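Local coordinates for uncharacterized protein (Methanosarcina mazei, PDB 3R6A) that is of unknown function but belongs to the glyoxalase/bleomycin resistance/dioxygenase superfamily and assembles as a dimer of two identical chains, at residues B[3-13]-B[64-74]. Numbering follows the deposited sequence.
Sequences MKILQILSRLY and FRNTQATFLVD
Arg11 reaches across to the chain around Thr67, its side chain turned about the CG-CD bond (chi3 67°), which helps swing the guanidinium toward Thr67. Arg11 NH2 donates to Phe64 O at 2.9 Å, close to the guanidinium plane; Thr67 CB sits over one face; and Thr70 OG1 lies at the edge, 3.0 Å from Arg11 NH1, where Glu114 joins both, by a salt bridge to Arg11 and a hydrogen bond to Thr70. Arg11 NE donates to Tyr13 OH in the same plane, which ties the two side chains together. The Tyr13 ring in turn carries Arg65 CG over its centre, a CH-pi contact 3.7 Å from the centroid and 6° off the normal, while the Arg65 guanidinium is tilted 41° from the ring. From the Leu9-Thr70 pair onward the segments run as antiparallel neighbours in the middle of the mixed sheet, interrupted by a classic beta bulge: Leu6 N and Gln7 N both donate to Leu72 O, at 2.8 and 3.3 Å. Ile5 CD1 meets Val73 CG1 on the face bearing Phe71, with Phe79 of helix 76-84 packed against both Ile5 and Val73. Ile8 CG2 packs 3.8 Å from Phe71 CE1, the two side chains running together. Lys4 N donates to Asp74 OD1 (2.8 Å), reaching it well out of the carboxylate plane.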
loop_
_atom_site.group_PDB
_atom_site.type_symbol
_atom_site.label_atom_id
_atom_site.label_comp_id
_atom_site.label_asym_id
_atom_site.label_seq_id
_atom_site.Cartn_x
_atom_site.Cartn_y
_atom_site.Cartn_z
HETATM N N MSE B 3 -20.907 -5.905 3.135
HETATM C CA MSE B 3 -19.519 -5.491 3.506
HETATM C C MSE B 3 -18.573 -5.858 2.364
HETATM O O MSE B 3 -18.324 -7.035 2.113
HETATM C CB MSE B 3 -19.097 -6.204 4.793
HETATM C CG MSE B 3 -17.818 -5.688 5.416
HETATM SE SE MSE B 3 -17.452 -6.488 7.134
HETATM C CE MSE B 3 -16.228 -7.876 6.571
ATOM N N LYS B 4 -18.044 -4.852 1.672
ATOM C CA LYS B 4 -17.151 -5.114 0.550
ATOM C C LYS B 4 -15.987 -4.139 0.405
ATOM O O LYS B 4 -16.153 -2.927 0.533
ATOM C CB LYS B 4 -17.955 -5.117 -0.752
ATOM C CG LYS B 4 -17.116 -5.314 -2.007
ATOM C CD LYS B 4 -17.987 -5.307 -3.261
ATOM C CE LYS B 4 -17.152 -5.498 -4.521
ATOM N NZ LYS B 4 -17.995 -5.527 -5.752
ATOM N N ILE B 5 -14.805 -4.686 0.138
ATOM C CA ILE B 5 -13.617 -3.873 -0.084
ATOM C C ILE B 5 -13.628 -3.606 -1.585
ATOM O O ILE B 5 -13.626 -4.545 -2.382
ATOM C CB ILE B 5 -12.325 -4.643 0.269
ATOM C CG1 ILE B 5 -12.333 -5.027 1.750
ATOM C CG2 ILE B 5 -11.096 -3.796 -0.073
ATOM C CD1 ILE B 5 -12.153 -3.870 2.697
ATOM N N LEU B 6 -13.653 -2.335 -1.971
ATOM C CA LEU B 6 -13.674 -1.973 -3.384
ATOM C C LEU B 6 -12.260 -1.844 -3.946
ATOM O O LEU B 6 -11.987 -2.265 -5.069
ATOM C CB LEU B 6 -14.437 -0.659 -3.572
ATOM C CG LEU B 6 -15.917 -0.700 -3.178
ATOM C CD1 LEU B 6 -16.522 0.688 -3.336
ATOM C CD2 LEU B 6 -16.659 -1.706 -4.048
ATOM N N GLN B 7 -11.365 -1.259 -3.159
ATOM C CA GLN B 7 -9.976 -1.086 -3.573
ATOM C C GLN B 7 -9.086 -0.997 -2.354
ATOM O O GLN B 7 -9.509 -0.517 -1.302
ATOM C CB GLN B 7 -9.765 0.218 -4.347
ATOM C CG GLN B 7 -10.309 0.290 -5.749
ATOM C CD GLN B 7 -9.796 1.529 -6.462
ATOM O OE1 GLN B 7 -9.932 2.649 -5.961
ATOM N NE2 GLN B 7 -9.195 1.335 -7.632
ATOM N N ILE B 8 -7.849 -1.455 -2.509
ATOM C CA ILE B 8 -6.863 -1.358 -1.443
ATOM C C ILE B 8 -5.833 -0.409 -2.035
ATOM O O ILE B 8 -5.196 -0.717 -3.044
ATOM C CB ILE B 8 -6.219 -2.717 -1.129
ATOM C CG1 ILE B 8 -7.290 -3.663 -0.577
ATOM C CG2 ILE B 8 -5.082 -2.535 -0.123
ATOM C CD1 ILE B 8 -6.774 -5.048 -0.193
ATOM N N LEU B 9 -5.694 0.760 -1.421
ATOM C CA LEU B 9 -4.776 1.771 -1.922
ATOM C C LEU B 9 -3.475 1.842 -1.145
ATOM O O LEU B 9 -3.478 1.952 0.086
ATOM C CB LEU B 9 -5.474 3.135 -1.900
ATOM C CG LEU B 9 -6.820 3.157 -2.628
ATOM C CD1 LEU B 9 -7.520 4.487 -2.384
ATOM C CD2 LEU B 9 -6.598 2.931 -4.121
ATOM N N SER B 10 -2.363 1.773 -1.873
ATOM C CA SER B 10 -1.033 1.848 -1.271
ATOM C C SER B 10 -0.651 3.319 -1.172
ATOM O O SER B 10 -0.888 4.093 -2.098
ATOM C CB SER B 10 -0.021 1.097 -2.132
ATOM O OG SER B 10 -0.413 -0.258 -2.269
ATOM N N ARG B 11 -0.033 3.689 -0.058
ATOM C CA ARG B 11 0.330 5.073 0.201
ATOM C C ARG B 11 1.803 5.405 0.024
ATOM O O ARG B 11 2.670 4.702 0.534
ATOM C CB ARG B 11 -0.089 5.434 1.626
ATOM C CG ARG B 11 -1.580 5.268 1.900
ATOM C CD ARG B 11 -1.839 5.037 3.388
ATOM N NE ARG B 11 -1.540 6.204 4.226
ATOM C CZ ARG B 11 -2.403 7.181 4.490
ATOM N NH1 ARG B 11 -3.628 7.148 3.980
ATOM N NH2 ARG B 11 -2.053 8.183 5.290
ATOM N N LEU B 12 2.070 6.484 -0.705
ATOM C CA LEU B 12 3.429 6.959 -0.915
ATOM C C LEU B 12 3.436 8.408 -0.436
ATOM O O LEU B 12 2.454 9.137 -0.610
ATOM C CB LEU B 12 3.831 6.883 -2.394
ATOM C CG LEU B 12 3.917 5.488 -3.021
ATOM C CD1 LEU B 12 4.500 5.596 -4.425
ATOM C CD2 LEU B 12 4.788 4.578 -2.164
ATOM N N TYR B 13 4.547 8.811 0.171
ATOM C CA TYR B 13 4.699 10.150 0.722
ATOM C C TYR B 13 5.814 10.890 0.009
ATOM O O TYR B 13 6.952 10.425 -0.033
ATOM C CB TYR B 13 5.007 10.031 2.211
ATOM C CG TYR B 13 4.073 9.073 2.903
ATOM C CD1 TYR B 13 2.874 9.514 3.458
ATOM C CD2 TYR B 13 4.359 7.706 2.950
ATOM C CE1 TYR B 13 1.979 8.618 4.041
ATOM C CE2 TYR B 13 3.473 6.806 3.528
ATOM C CZ TYR B 13 2.286 7.268 4.071
ATOM O OH TYR B 13 1.408 6.379 4.640
ATOM N N PHE B 64 0.747 11.190 8.771
ATOM C CA PHE B 64 0.150 10.384 7.707
ATOM C C PHE B 64 0.885 9.066 7.505
ATOM O O PHE B 64 0.298 8.077 7.060
ATOM C CB PHE B 64 0.138 11.177 6.399
ATOM C CG PHE B 64 -0.833 12.320 6.401
ATOM C CD1 PHE B 64 -2.174 12.108 6.103
ATOM C CD2 PHE B 64 -0.419 13.598 6.757
ATOM C CE1 PHE B 64 -3.095 13.157 6.161
ATOM C CE2 PHE B 64 -1.329 14.653 6.818
ATOM C CZ PHE B 64 -2.668 14.432 6.522
ATOM N N ARG B 65 2.168 9.047 7.844
ATOM C CA ARG B 65 2.971 7.842 7.677
ATOM C C ARG B 65 2.610 6.721 8.637
ATOM O O ARG B 65 3.023 5.577 8.440
ATOM C CB ARG B 65 4.459 8.173 7.814
ATOM C CG ARG B 65 5.057 8.874 6.609
ATOM C CD ARG B 65 6.518 9.203 6.868
ATOM N NE ARG B 65 7.201 9.715 5.685
ATOM C CZ ARG B 65 7.554 8.970 4.643
ATOM N NH1 ARG B 65 7.291 7.668 4.627
ATOM N NH2 ARG B 65 8.180 9.526 3.617
ATOM N N ASN B 66 1.835 7.030 9.672
ATOM C CA ASN B 66 1.459 5.992 10.626
ATOM C C ASN B 66 0.383 5.056 10.087
ATOM O O ASN B 66 0.131 3.997 10.657
ATOM C CB ASN B 66 1.000 6.615 11.945
ATOM C CG ASN B 66 2.121 7.344 12.655
ATOM O OD1 ASN B 66 3.235 6.831 12.759
ATOM N ND2 ASN B 66 1.833 8.539 13.151
ATOM N N THR B 67 -0.247 5.450 8.986
ATOM C CA THR B 67 -1.288 4.627 8.370
ATOM C C THR B 67 -0.648 3.754 7.294
ATOM O O THR B 67 -0.044 4.263 6.352
ATOM C CB THR B 67 -2.388 5.507 7.746
ATOM O OG1 THR B 67 -3.012 6.284 8.778
ATOM C CG2 THR B 67 -3.443 4.645 7.065
ATOM N N GLN B 68 -0.785 2.440 7.448
ATOM C CA GLN B 68 -0.201 1.466 6.524
ATOM C C GLN B 68 -0.801 1.478 5.119
ATOM O O GLN B 68 -0.080 1.369 4.121
ATOM C CB GLN B 68 -0.342 0.053 7.104
ATOM C CG GLN B 68 0.145 -0.104 8.542
ATOM C CD GLN B 68 1.616 0.191 8.690
ATOM O OE1 GLN B 68 2.449 -0.390 7.992
ATOM N NE2 GLN B 68 1.951 1.093 9.604
ATOM N N ALA B 69 -2.120 1.596 5.041
ATOM C CA ALA B 69 -2.808 1.588 3.755
ATOM C C ALA B 69 -4.217 2.133 3.895
ATOM O O ALA B 69 -4.696 2.365 5.002
ATOM C CB ALA B 69 -2.858 0.170 3.204
ATOM N N THR B 70 -4.872 2.334 2.759
ATOM C CA THR B 70 -6.232 2.856 2.734
ATOM C C THR B 70 -7.145 1.861 2.029
ATOM O O THR B 70 -6.841 1.390 0.930
ATOM C CB THR B 70 -6.264 4.213 2.006
ATOM O OG1 THR B 70 -5.539 5.173 2.784
ATOM C CG2 THR B 70 -7.692 4.695 1.793
ATOM N N PHE B 71 -8.250 1.523 2.684
ATOM C CA PHE B 71 -9.218 0.593 2.123
ATOM C C PHE B 71 -10.454 1.366 1.706
ATOM O O PHE B 71 -11.117 1.969 2.548
ATOM C CB PHE B 71 -9.666 -0.453 3.154
ATOM C CG PHE B 71 -8.608 -1.448 3.554
ATOM C CD1 PHE B 71 -7.314 -1.385 3.045
ATOM C CD2 PHE B 71 -8.921 -2.458 4.464
ATOM C CE1 PHE B 71 -6.349 -2.310 3.441
ATOM C CE2 PHE B 71 -7.964 -3.385 4.865
ATOM C CZ PHE B 71 -6.675 -3.310 4.350
ATOM N N LEU B 72 -10.755 1.364 0.411
ATOM C CA LEU B 72 -11.964 2.017 -0.086
ATOM C C LEU B 72 -13.037 0.940 0.068
ATOM O O LEU B 72 -12.885 -0.171 -0.449
ATOM C CB LEU B 72 -11.791 2.408 -1.559
ATOM C CG LEU B 72 -12.977 3.030 -2.299
ATOM C CD1 LEU B 72 -13.472 4.284 -1.581
ATOM C CD2 LEU B 72 -12.538 3.369 -3.716
ATOM N N VAL B 73 -14.106 1.256 0.793
ATOM C CA VAL B 73 -15.164 0.285 1.044
ATOM C C VAL B 73 -16.552 0.780 0.658
ATOM O O VAL B 73 -16.769 1.974 0.466
ATOM C CB VAL B 73 -15.186 -0.127 2.542
ATOM C CG1 VAL B 73 -13.816 -0.640 2.955
ATOM C CG2 VAL B 73 -15.569 1.066 3.411
ATOM N N ASP B 74 -17.494 -0.152 0.559
ATOM C CA ASP B 74 -18.862 0.190 0.197
ATOM C C ASP B 74 -19.615 0.806 1.377
ATOM O O ASP B 74 -20.400 1.738 1.202
ATOM C CB ASP B 74 -19.595 -1.061 -0.299
ATOM C CG ASP B 74 -19.836 -2.076 0.804
ATOM O OD1 ASP B 74 -18.985 -2.194 1.711
ATOM O OD2 ASP B 74 -20.875 -2.769 0.756
HETATM O O HOH W 1 0.543 1.490 1.647
HETATM O O HOH W 2 2.275 3.778 4.576
#